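Phosphoribosylaminoimidazole carboxylase, ATPase subunit (Thermotoga maritima, PDB 3AX6) probably catalyses the ATP-dependent carboxylation of 5-aminoimidazole ribonucleotide with bicarbonate to N5-carboxyaminoimidazole ribonucleotide, a step of de novo purine biosynthesis. Local coordinates at residues F171-K176 against L247-E252; F241-F246 against I253-I258; Y193-M198 against K222-I227. All coordinates share one frame; numbering follows the deposited sequence.

Interaction 1: residues F171-K176 against L247-E252. With ADP (adenosine-5'-diphosphate), chain E.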
loop_
_atom_site.group_PDB
_atom_site.type_symbol
_atom_site.label_atom_id
_atom_site.label_comp_id
_atom_site.label_asym_id
_atom_site.label_seq_id
_atom_site.Cartn_x
_atom_site.Cartn_y
_atom_site.Cartn_z
ATOM N N PHE A 171 25.648 -32.318 5.723
ATOM C CA PHE A 171 25.601 -31.186 6.632
ATOM C C PHE A 171 26.360 -30.023 6.010
ATOM O O PHE A 171 27.523 -30.160 5.638
ATOM C CB PHE A 171 26.238 -31.530 7.976
ATOM C CG PHE A 171 26.114 -30.435 8.986
ATOM C CD1 PHE A 171 24.925 -30.245 9.678
ATOM C CD2 PHE A 171 27.166 -29.555 9.208
ATOM C CE1 PHE A 171 24.782 -29.188 10.580
ATOM C CE2 PHE A 171 27.038 -28.496 10.105
ATOM C CZ PHE A 171 25.843 -28.310 10.793
ATOM N N VAL A 172 25.692 -28.881 5.908
ATOM C CA VAL A 172 26.277 -27.682 5.324
ATOM C C VAL A 172 26.680 -26.664 6.395
ATOM O O VAL A 172 25.898 -26.359 7.297
ATOM C CB VAL A 172 25.262 -27.011 4.348
ATOM C CG1 VAL A 172 25.737 -25.621 3.963
ATOM C CG2 VAL A 172 25.079 -27.879 3.103
ATOM N N GLU A 173 27.903 -26.151 6.300
ATOM C CA GLU A 173 28.366 -25.144 7.249
ATOM C C GLU A 173 27.913 -23.798 6.712
ATOM O O GLU A 173 28.591 -23.174 5.892
ATOM C CB GLU A 173 29.891 -25.168 7.394
ATOM C CG GLU A 173 30.442 -26.514 7.829
ATOM C CD GLU A 173 31.868 -26.429 8.358
ATOM O OE1 GLU A 173 32.715 -25.771 7.712
ATOM O OE2 GLU A 173 32.138 -27.030 9.421
ATOM N N ILE A 174 26.748 -23.368 7.184
ATOM C CA ILE A 174 26.137 -22.115 6.762
ATOM C C ILE A 174 26.812 -20.875 7.331
ATOM O O ILE A 174 27.049 -20.783 8.530
ATOM C CB ILE A 174 24.634 -22.097 7.144
ATOM C CG1 ILE A 174 23.924 -23.269 6.467
ATOM C CG2 ILE A 174 23.984 -20.785 6.702
ATOM C CD1 ILE A 174 22.495 -23.461 6.921
ATOM N N GLU A 175 27.113 -19.928 6.449
ATOM C CA GLU A 175 27.740 -18.670 6.829
ATOM C C GLU A 175 26.598 -17.670 7.004
ATOM O O GLU A 175 26.526 -16.946 7.999
ATOM C CB GLU A 175 28.671 -18.195 5.713
ATOM C CG GLU A 175 30.003 -17.633 6.178
ATOM C CD GLU A 175 29.857 -16.390 7.033
ATOM O OE1 GLU A 175 29.241 -15.408 6.563
ATOM O OE2 GLU A 175 30.367 -16.397 8.175
ATOM N N LYS A 176 25.711 -17.640 6.014
ATOM C CA LYS A 176 24.543 -16.762 6.017
ATOM C C LYS A 176 23.410 -17.467 5.282
ATOM O O LYS A 176 23.657 -18.308 4.415
ATOM C CB LYS A 176 24.857 -15.447 5.298
ATOM C CG LYS A 176 25.886 -14.595 5.995
ATOM C CD LYS A 176 25.278 -13.282 6.439
ATOM C CE LYS A 176 26.252 -12.491 7.299
ATOM N NZ LYS A 176 25.707 -11.151 7.643
ATOM N N LEU A 247 24.626 -19.641 2.020
ATOM C CA LEU A 247 25.934 -19.142 1.611
ATOM C C LEU A 247 26.828 -19.894 2.581
ATOM O O LEU A 247 26.853 -19.563 3.766
ATOM C CB LEU A 247 26.071 -17.636 1.852
ATOM C CG LEU A 247 27.523 -17.120 1.804
ATOM C CD1 LEU A 247 28.116 -17.391 0.439
ATOM C CD2 LEU A 247 27.579 -15.633 2.110
ATOM N N THR A 248 27.533 -20.919 2.096
ATOM C CA THR A 248 28.392 -21.719 2.972
ATOM C C THR A 248 29.648 -20.995 3.396
ATOM O O THR A 248 29.992 -19.950 2.848
ATOM C CB THR A 248 28.826 -23.057 2.327
ATOM O OG1 THR A 248 29.723 -22.806 1.234
ATOM C CG2 THR A 248 27.615 -23.830 1.844
ATOM N N LYS A 249 30.315 -21.570 4.391
ATOM C CA LYS A 249 31.550 -21.027 4.934
ATOM C C LYS A 249 32.635 -21.106 3.870
ATOM O O LYS A 249 33.602 -20.348 3.897
ATOM C CB LYS A 249 31.965 -21.844 6.158
ATOM C CG LYS A 249 33.292 -21.439 6.795
ATOM C CD LYS A 249 33.982 -22.661 7.424
ATOM C CE LYS A 249 35.094 -22.280 8.395
ATOM N NZ LYS A 249 34.544 -21.739 9.674
ATOM N N GLN A 250 32.466 -22.029 2.929
ATOM C CA GLN A 250 33.435 -22.208 1.857
ATOM C C GLN A 250 33.071 -21.481 0.554
ATOM O O GLN A 250 33.507 -21.874 -0.527
ATOM C CB GLN A 250 33.649 -23.702 1.585
ATOM C CG GLN A 250 34.170 -24.483 2.788
ATOM C CD GLN A 250 33.063 -24.954 3.711
ATOM O OE1 GLN A 250 33.312 -25.347 4.850
ATOM N NE2 GLN A 250 31.834 -24.932 3.217
ATOM N N GLY A 251 32.252 -20.438 0.666
ATOM C CA GLY A 251 31.878 -19.641 -0.494
ATOM C C GLY A 251 30.931 -20.184 -1.551
ATOM O O GLY A 251 30.900 -19.658 -2.659
ATOM N N GLU A 252 30.153 -21.213 -1.233
ATOM C CA GLU A 252 29.226 -21.772 -2.211
ATOM C C GLU A 252 27.802 -21.315 -1.900
ATOM O O GLU A 252 27.438 -21.122 -0.734
ATOM C CB GLU A 252 29.241 -23.305 -2.170
ATOM C CG GLU A 252 30.601 -23.966 -1.992
ATOM C CD GLU A 252 30.501 -25.290 -1.228
ATOM O OE1 GLU A 252 30.299 -25.267 0.016
ATOM O OE2 GLU A 252 30.610 -26.355 -1.874
HETATM P PB ADP E . 11.980 -25.917 7.319
HETATM O O1B ADP E . 12.133 -24.624 6.595
HETATM O O2B ADP E . 11.892 -25.621 8.910
HETATM O O3B ADP E . 10.575 -26.672 6.783
HETATM P PA ADP E . 14.647 -26.246 6.590
HETATM O O1A ADP E . 15.141 -26.935 5.373
HETATM O O2A ADP E . 14.503 -24.663 6.264
HETATM O O3A ADP E . 13.226 -26.954 7.035
HETATM O "O5'" ADP E . 15.714 -26.509 7.792
HETATM C "C5'" ADP E . 15.615 -25.437 8.744
HETATM C "C4'" ADP E . 17.008 -25.006 9.216
HETATM O "O4'" ADP E . 17.884 -26.167 9.392
HETATM C "C3'" ADP E . 17.694 -24.089 8.189
HETATM O "O3'" ADP E . 17.331 -22.711 8.363
HETATM C "C2'" ADP E . 19.176 -24.369 8.425
HETATM O "O2'" ADP E . 19.715 -23.500 9.424
HETATM C "C1'" ADP E . 19.202 -25.851 8.848
HETATM N N9 ADP E . 19.560 -26.734 7.718
HETATM C C8 ADP E . 18.741 -27.160 6.700
HETATM N N7 ADP E . 19.395 -27.922 5.877
HETATM C C5 ADP E . 20.671 -28.046 6.301
HETATM C C6 ADP E . 21.828 -28.728 5.832
HETATM N N6 ADP E . 21.775 -29.480 4.682
HETATM N N1 ADP E . 22.978 -28.626 6.535
HETATM C C2 ADP E . 23.053 -27.900 7.654
HETATM N N3 ADP E . 21.990 -27.242 8.128
HETATM C C4 ADP E . 20.797 -27.286 7.492
#
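Val172 and Thr248 meet through one methyl each: Val172 CG1 sits 3.4 Å from Thr248 CG2, tighter than usual for two carbons, and the side chains cross at about a right angle. Val172 CG1 lies anti to the backbone N (chi1 168°), which sends this methyl to the threonine and leaves CG2 beside the adenine of ADP. The backbone N of Val172 donates to ADP N1 over 2.8 Å, and Phe171 lays one ring face over ADP C2. Thr248 OG1 serves its own segment, donating to Glu252 OE1 on the anti lone pair and accepting from Glu252 N just past the turn. The start of strand 174-184 and the end of strand 239-248, antiparallel neighbours, are joined through a classic beta bulge in which Glu175 and Lys176 both face Leu247: Leu247 O accepts from Glu175 N at 2.7 Å and from Lys176 N at 3.2 Å. Leu247 N closes the pair by donating to Lys176 O. Beyond the bulge, Lys249 N reaches Glu173 O at 2.8 Å with a C=O...N angle of 171°, within the type I turn Thr248 to Gly251. Glu173, extended beyond CG, carries OE1 to 3.4 Å from Lys249 CD; the charged Lys249 NZ stays 4.8 Å from that oxygen, so the aliphatic part of the lysine makes the contact. Lys176 NZ forms a salt bridge with Glu197.

Interaction 2: residues F241-F246 against I253-I258. With ADP (adenosine-5'-diphosphate), chain E.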
loop_
_atom_site.group_PDB
_atom_site.type_symbol
_atom_site.label_atom_id
_atom_site.label_comp_id
_atom_site.label_asym_id
_atom_site.label_seq_id
_atom_site.Cartn_x
_atom_site.Cartn_y
_atom_site.Cartn_z
ATOM N N PHE A 241 8.186 -16.209 -6.875
ATOM C CA PHE A 241 8.694 -17.291 -6.035
ATOM C C PHE A 241 9.714 -16.851 -4.999
ATOM O O PHE A 241 10.503 -15.929 -5.234
ATOM C CB PHE A 241 9.327 -18.382 -6.911
ATOM C CG PHE A 241 8.388 -18.980 -7.911
ATOM C CD1 PHE A 241 7.908 -18.224 -8.976
ATOM C CD2 PHE A 241 7.943 -20.287 -7.768
ATOM C CE1 PHE A 241 6.996 -18.759 -9.882
ATOM C CE2 PHE A 241 7.030 -20.830 -8.674
ATOM C CZ PHE A 241 6.558 -20.064 -9.727
ATOM N N GLY A 242 9.682 -17.530 -3.855
ATOM C CA GLY A 242 10.619 -17.263 -2.781
ATOM C C GLY A 242 11.684 -18.345 -2.849
ATOM O O GLY A 242 11.388 -19.521 -2.639
ATOM N N ILE A 243 12.914 -17.957 -3.175
ATOM C CA ILE A 243 14.018 -18.906 -3.282
ATOM C C ILE A 243 14.966 -18.739 -2.094
ATOM O O ILE A 243 15.651 -17.724 -1.971
ATOM C CB ILE A 243 14.825 -18.690 -4.587
ATOM C CG1 ILE A 243 13.888 -18.615 -5.800
ATOM C CG2 ILE A 243 15.836 -19.820 -4.752
ATOM C CD1 ILE A 243 13.018 -19.835 -6.005
ATOM N N GLU A 244 14.995 -19.738 -1.219
ATOM C CA GLU A 244 15.852 -19.696 -0.037
ATOM C C GLU A 244 17.163 -20.410 -0.317
ATOM O O GLU A 244 17.174 -21.533 -0.796
ATOM C CB GLU A 244 15.125 -20.334 1.142
ATOM C CG GLU A 244 13.854 -19.596 1.497
ATOM C CD GLU A 244 12.982 -20.372 2.451
ATOM O OE1 GLU A 244 13.511 -20.862 3.471
ATOM O OE2 GLU A 244 11.767 -20.487 2.180
HETATM N N MSE A 245 18.272 -19.750 -0.012
HETATM C CA MSE A 245 19.586 -20.320 -0.279
HETATM C C MSE A 245 20.538 -20.221 0.905
HETATM O O MSE A 245 20.308 -19.454 1.844
HETATM C CB MSE A 245 20.217 -19.610 -1.486
HETATM C CG MSE A 245 19.411 -19.707 -2.773
HETATM SE SE MSE A 245 19.993 -18.434 -4.120
HETATM C CE MSE A 245 19.084 -16.876 -3.417
ATOM N N PHE A 246 21.608 -21.011 0.843
ATOM C CA PHE A 246 22.641 -21.015 1.873
ATOM C C PHE A 246 23.941 -20.504 1.280
ATOM O O PHE A 246 24.310 -20.882 0.169
ATOM C CB PHE A 246 22.932 -22.427 2.388
ATOM C CG PHE A 246 21.807 -23.067 3.137
ATOM C CD1 PHE A 246 20.926 -22.308 3.896
ATOM C CD2 PHE A 246 21.662 -24.451 3.123
ATOM C CE1 PHE A 246 19.920 -22.911 4.631
ATOM C CE2 PHE A 246 20.656 -25.069 3.858
ATOM C CZ PHE A 246 19.782 -24.294 4.616
ATOM N N ILE A 253 26.995 -21.146 -2.939
ATOM C CA ILE A 253 25.603 -20.766 -2.738
ATOM C C ILE A 253 24.721 -21.924 -3.207
ATOM O O ILE A 253 24.718 -22.281 -4.378
ATOM C CB ILE A 253 25.270 -19.470 -3.478
ATOM C CG1 ILE A 253 26.063 -18.325 -2.831
ATOM C CG2 ILE A 253 23.762 -19.190 -3.411
ATOM C CD1 ILE A 253 25.877 -16.998 -3.483
ATOM N N LEU A 254 24.006 -22.525 -2.257
ATOM C CA LEU A 254 23.138 -23.672 -2.514
ATOM C C LEU A 254 21.675 -23.322 -2.258
ATOM O O LEU A 254 21.368 -22.572 -1.336
ATOM C CB LEU A 254 23.543 -24.836 -1.595
ATOM C CG LEU A 254 24.905 -25.534 -1.767
ATOM C CD1 LEU A 254 26.000 -24.520 -1.971
ATOM C CD2 LEU A 254 25.215 -26.387 -0.546
ATOM N N VAL A 255 20.769 -23.845 -3.076
ATOM C CA VAL A 255 19.358 -23.573 -2.844
ATOM C C VAL A 255 18.761 -24.658 -1.940
ATOM O O VAL A 255 18.859 -25.860 -2.206
ATOM C CB VAL A 255 18.563 -23.460 -4.160
ATOM C CG1 VAL A 255 19.005 -24.516 -5.123
ATOM C CG2 VAL A 255 17.074 -23.594 -3.874
ATOM N N ASN A 256 18.146 -24.207 -0.857
ATOM C CA ASN A 256 17.551 -25.085 0.138
ATOM C C ASN A 256 16.045 -25.271 0.002
ATOM O O ASN A 256 15.536 -26.380 0.170
ATOM C CB ASN A 256 17.874 -24.542 1.535
ATOM C CG ASN A 256 17.065 -25.207 2.628
ATOM O OD1 ASN A 256 17.099 -26.421 2.785
ATOM N ND2 ASN A 256 16.339 -24.408 3.396
ATOM N N GLU A 257 15.332 -24.197 -0.314
ATOM C CA GLU A 257 13.881 -24.280 -0.407
ATOM C C GLU A 257 13.271 -23.350 -1.446
ATOM O O GLU A 257 13.843 -22.318 -1.791
ATOM C CB GLU A 257 13.280 -23.970 0.972
ATOM C CG GLU A 257 11.792 -24.242 1.101
ATOM C CD GLU A 257 11.465 -25.711 0.987
ATOM O OE1 GLU A 257 11.793 -26.469 1.920
ATOM O OE2 GLU A 257 10.890 -26.109 -0.043
ATOM N N ILE A 258 12.095 -23.730 -1.933
ATOM C CA ILE A 258 11.366 -22.944 -2.922
ATOM C C ILE A 258 9.938 -22.726 -2.439
ATOM O O ILE A 258 9.247 -23.685 -2.099
ATOM C CB ILE A 258 11.261 -23.674 -4.276
ATOM C CG1 ILE A 258 12.651 -24.018 -4.814
ATOM C CG2 ILE A 258 10.486 -22.805 -5.257
ATOM C CD1 ILE A 258 12.621 -24.767 -6.137
HETATM P PB ADP E . 11.980 -25.917 7.319
HETATM O O1B ADP E . 12.133 -24.624 6.595
HETATM O O2B ADP E . 11.892 -25.621 8.910
HETATM O O3B ADP E . 10.575 -26.672 6.783
HETATM P PA ADP E . 14.647 -26.246 6.590
HETATM O O1A ADP E . 15.141 -26.935 5.373
HETATM O O2A ADP E . 14.503 -24.663 6.264
HETATM O O3A ADP E . 13.226 -26.954 7.035
HETATM O "O5'" ADP E . 15.714 -26.509 7.792
HETATM C "C5'" ADP E . 15.615 -25.437 8.744
HETATM C "C4'" ADP E . 17.008 -25.006 9.216
HETATM O "O4'" ADP E . 17.884 -26.167 9.392
HETATM C "C3'" ADP E . 17.694 -24.089 8.189
HETATM O "O3'" ADP E . 17.331 -22.711 8.363
HETATM C "C2'" ADP E . 19.176 -24.369 8.425
HETATM O "O2'" ADP E . 19.715 -23.500 9.424
HETATM C "C1'" ADP E . 19.202 -25.851 8.848
HETATM N N9 ADP E . 19.560 -26.734 7.718
HETATM C C8 ADP E . 18.741 -27.160 6.700
HETATM N N7 ADP E . 19.395 -27.922 5.877
HETATM C C5 ADP E . 20.671 -28.046 6.301
HETATM C C6 ADP E . 21.828 -28.728 5.832
HETATM N N6 ADP E . 21.775 -29.480 4.682
HETATM N N1 ADP E . 22.978 -28.626 6.535
HETATM C C2 ADP E . 23.053 -27.900 7.654
HETATM N N3 ADP E . 21.990 -27.242 8.128
HETATM C C4 ADP E . 20.797 -27.286 7.492
HETATM O O HOH W 1 15.755 -21.919 4.500
#
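The ring of Phe246 lies flat beneath Asn256: CB of the asparagine stands 3.8 Å from the ring centroid, 21° off the normal, a CH-pi contact displaced toward the rim. The amide continues over that rim, its plane only 16° from the ring's, so Phe246 CZ approaches Asn256 CG at 3.5 Å. Asn256 CG is anti to the backbone N (chi1 168°), which carries the amide past the ring to the ADP alpha-phosphate, where ND2 makes weak hydrogen bonds to O1A and O2A. At its edge the same ring meets the adenine, Phe246 CZ lying 3.7 Å from ADP C8. A water takes a 2.7 Å bond to Glu244 OE1, donating to it, and weakly accepts from Asn256 ND2, tying the carboxylate to the amide. The Glu244 side chain runs alongside that of Glu257, its CD 3.9 Å from Glu257 CB, while the chain of Glu257 bends at chi2 and its OE2 accepts from Gln104. Met245, a selenomethionine, is on the other face with Ile243, Val255 and Ile258; its SE is 3.9 Å from Ile253 CG2, and helix 218-235 packs against this side. Between the strands, Glu244 O accepts from Asn256 N at 2.8 Å and from Glu257 N at 3.3 Å. The register shifts by one residue at this doubly used carbonyl. The arrangement is an antiparallel beta hairpin carrying a classic bulge, and in this ATP-grasp domain the bulge falls at Asn256 and Glu257, placing the asparagine at the nucleotide site.

Interaction 3: residues Y193-M198 against K222-I227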
loop_
_atom_site.group_PDB
_atom_site.type_symbol
_atom_site.label_atom_id
_atom_site.label_comp_id
_atom_site.label_asym_id
_atom_site.label_seq_id
_atom_site.Cartn_x
_atom_site.Cartn_y
_atom_site.Cartn_z
ATOM N N TYR A 193 14.376 -9.701 -7.613
ATOM C CA TYR A 193 14.494 -8.755 -6.514
ATOM C C TYR A 193 15.860 -8.822 -5.872
ATOM O O TYR A 193 16.663 -9.689 -6.190
ATOM C CB TYR A 193 13.417 -9.043 -5.461
ATOM C CG TYR A 193 12.061 -8.490 -5.845
ATOM C CD1 TYR A 193 11.724 -7.163 -5.582
ATOM C CD2 TYR A 193 11.131 -9.282 -6.511
ATOM C CE1 TYR A 193 10.488 -6.645 -5.974
ATOM C CE2 TYR A 193 9.904 -8.776 -6.909
ATOM C CZ TYR A 193 9.586 -7.461 -6.640
ATOM O OH TYR A 193 8.367 -6.976 -7.044
ATOM N N PRO A 194 16.160 -7.872 -4.981
ATOM C CA PRO A 194 17.473 -7.936 -4.342
ATOM C C PRO A 194 17.513 -9.202 -3.474
ATOM O O PRO A 194 16.469 -9.756 -3.116
ATOM C CB PRO A 194 17.506 -6.663 -3.498
ATOM C CG PRO A 194 16.631 -5.719 -4.274
ATOM C CD PRO A 194 15.481 -6.598 -4.680
ATOM N N VAL A 195 18.710 -9.682 -3.166
ATOM C CA VAL A 195 18.809 -10.848 -2.315
ATOM C C VAL A 195 18.774 -10.284 -0.898
ATOM O O VAL A 195 19.339 -9.223 -0.644
ATOM C CB VAL A 195 20.122 -11.655 -2.583
ATOM C CG1 VAL A 195 21.056 -10.869 -3.460
ATOM C CG2 VAL A 195 20.797 -12.021 -1.277
ATOM N N VAL A 196 18.079 -10.962 0.013
ATOM C CA VAL A 196 18.005 -10.485 1.389
ATOM C C VAL A 196 18.658 -11.449 2.362
ATOM O O VAL A 196 18.887 -12.618 2.043
ATOM C CB VAL A 196 16.551 -10.213 1.830
ATOM C CG1 VAL A 196 15.962 -9.105 0.977
ATOM C CG2 VAL A 196 15.720 -11.475 1.734
ATOM N N GLU A 197 18.950 -10.937 3.552
ATOM C CA GLU A 197 19.621 -11.702 4.594
ATOM C C GLU A 197 18.702 -12.032 5.757
ATOM O O GLU A 197 17.990 -11.163 6.268
ATOM C CB GLU A 197 20.825 -10.893 5.098
ATOM C CG GLU A 197 21.682 -11.545 6.180
ATOM C CD GLU A 197 22.766 -10.604 6.726
ATOM O OE1 GLU A 197 23.264 -9.739 5.973
ATOM O OE2 GLU A 197 23.136 -10.734 7.908
HETATM N N MSE A 198 18.713 -13.299 6.163
HETATM C CA MSE A 198 17.921 -13.740 7.301
HETATM C C MSE A 198 18.787 -13.473 8.523
HETATM O O MSE A 198 19.904 -13.975 8.616
HETATM C CB MSE A 198 17.624 -15.241 7.227
HETATM C CG MSE A 198 16.912 -15.691 5.963
HETATM SE SE MSE A 198 15.300 -14.695 5.627
HETATM C CE MSE A 198 14.107 -15.635 6.818
ATOM N N LYS A 222 25.328 -11.384 -6.793
ATOM C CA LYS A 222 25.174 -11.622 -8.220
ATOM C C LYS A 222 24.859 -13.088 -8.510
ATOM O O LYS A 222 23.954 -13.394 -9.287
ATOM C CB LYS A 222 26.442 -11.185 -8.956
ATOM C CG LYS A 222 26.404 -11.382 -10.467
ATOM C CD LYS A 222 27.555 -10.640 -11.140
ATOM C CE LYS A 222 27.624 -10.926 -12.636
ATOM N NZ LYS A 222 27.940 -12.361 -12.903
ATOM N N ILE A 223 25.599 -13.993 -7.879
ATOM C CA ILE A 223 25.385 -15.425 -8.072
ATOM C C ILE A 223 24.057 -15.900 -7.471
ATOM O O ILE A 223 23.394 -16.765 -8.038
ATOM C CB ILE A 223 26.547 -16.245 -7.451
ATOM C CG1 ILE A 223 27.812 -16.053 -8.291
ATOM C CG2 ILE A 223 26.163 -17.732 -7.352
ATOM C CD1 ILE A 223 29.033 -16.790 -7.745
ATOM N N ALA A 224 23.678 -15.334 -6.327
ATOM C CA ALA A 224 22.425 -15.697 -5.662
ATOM C C ALA A 224 21.215 -15.355 -6.536
ATOM O O ALA A 224 20.244 -16.114 -6.589
ATOM C CB ALA A 224 22.312 -14.976 -4.316
ATOM N N ARG A 225 21.281 -14.207 -7.209
ATOM C CA ARG A 225 20.199 -13.764 -8.080
ATOM C C ARG A 225 20.193 -14.617 -9.338
ATOM O O ARG A 225 19.144 -14.844 -9.933
ATOM C CB ARG A 225 20.363 -12.278 -8.436
ATOM C CG ARG A 225 20.234 -11.342 -7.231
ATOM C CD ARG A 225 20.350 -9.859 -7.599
ATOM N NE ARG A 225 19.238 -9.398 -8.431
ATOM C CZ ARG A 225 18.645 -8.209 -8.310
ATOM N NH1 ARG A 225 19.051 -7.346 -7.384
ATOM N NH2 ARG A 225 17.636 -7.882 -9.112
ATOM N N GLU A 226 21.370 -15.095 -9.731
ATOM C CA GLU A 226 21.495 -15.947 -10.907
ATOM C C GLU A 226 20.927 -17.339 -10.594
ATOM O O GLU A 226 20.167 -17.896 -11.388
ATOM C CB GLU A 226 22.967 -16.059 -11.334
ATOM C CG GLU A 226 23.564 -14.757 -11.872
ATOM C CD GLU A 226 25.047 -14.865 -12.244
ATOM O OE1 GLU A 226 25.610 -13.854 -12.718
ATOM O OE2 GLU A 226 25.649 -15.952 -12.067
ATOM N N ILE A 227 21.289 -17.887 -9.438
ATOM C CA ILE A 227 20.801 -19.202 -9.039
ATOM C C ILE A 227 19.277 -19.180 -8.956
ATOM O O ILE A 227 18.599 -20.043 -9.506
ATOM C CB ILE A 227 21.334 -19.620 -7.643
ATOM C CG1 ILE A 227 22.862 -19.551 -7.605
ATOM C CG2 ILE A 227 20.853 -21.022 -7.304
ATOM C CD1 ILE A 227 23.546 -20.468 -8.560
#
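Arg225 spreads its guanidinium beneath the carbonyl of Tyr193, whose O stands 3.2 Å above the plane and over its centre. The nearest atom is CZ, 3.3 Å from Tyr193 O, while the N-H groups point along the plane instead of up at the oxygen; NE, at 3.4 Å from Tyr193 O, has too poor an angle for a hydrogen bond. CG of Arg225 is anti to its carbonyl carbon (chi1 -65°), and a bend at chi3 (66°) folds the head across the strand, where NH1 comes to 3.5 Å from Pro194 CA. Val195 is the second main participant. Its CG1 meets Arg225 CG at 3.9 Å, the side chains crossing at a slant, and its CB faces Ala224 CB at 4.3 Å. Tyr193 gives mainly its backbone, since its CB points away from the helix and its OH bonds to Thr275 O. Helix 218-235 thus lies across strand 190-198, the axes of the two short segments approaching to 8.3 Å, with their N-to-C directions 112° apart, in the alpha-on-beta packing of the ATP-grasp domain. The Tyr193 carbonyl would probably lose its flat cationic cover, and Val195 CG1 the methylene beside it, were an alanine to replace Arg225. With no hydrogen bond across the segments, the contact rests on van der Waals packing and, probably, an electrostatic attraction between the carbonyl oxygen and the cationic guanidinium.

Strand 239-248 runs through interactions 1 and 2, whose centres are 13 Å apart, and its neighbours 174-184 and 253-259 flank it in one antiparallel sheet. The two contacts meet at the nucleotide, where Ile174 CD1 packs 3.5 Å from Phe246 CE1; interaction 1 gives the adenine a hydrogen bond and touches the ribose, while interaction 2 meets the adenine edge and the alpha-phosphate. Interaction 3 adds strand 190-198 of the same sheet and the helix packed on it; the side chain of Val195 is about 10 Å from that of Glu177, which hydrogen-bonds ADP. Its helix reaches interaction 2 through Met245 SE, 3.4 Å from Ala224 O, and its strand reaches interaction 1 through a salt bridge, Lys176 NZ to Glu197 OE2 at 2.6 Å.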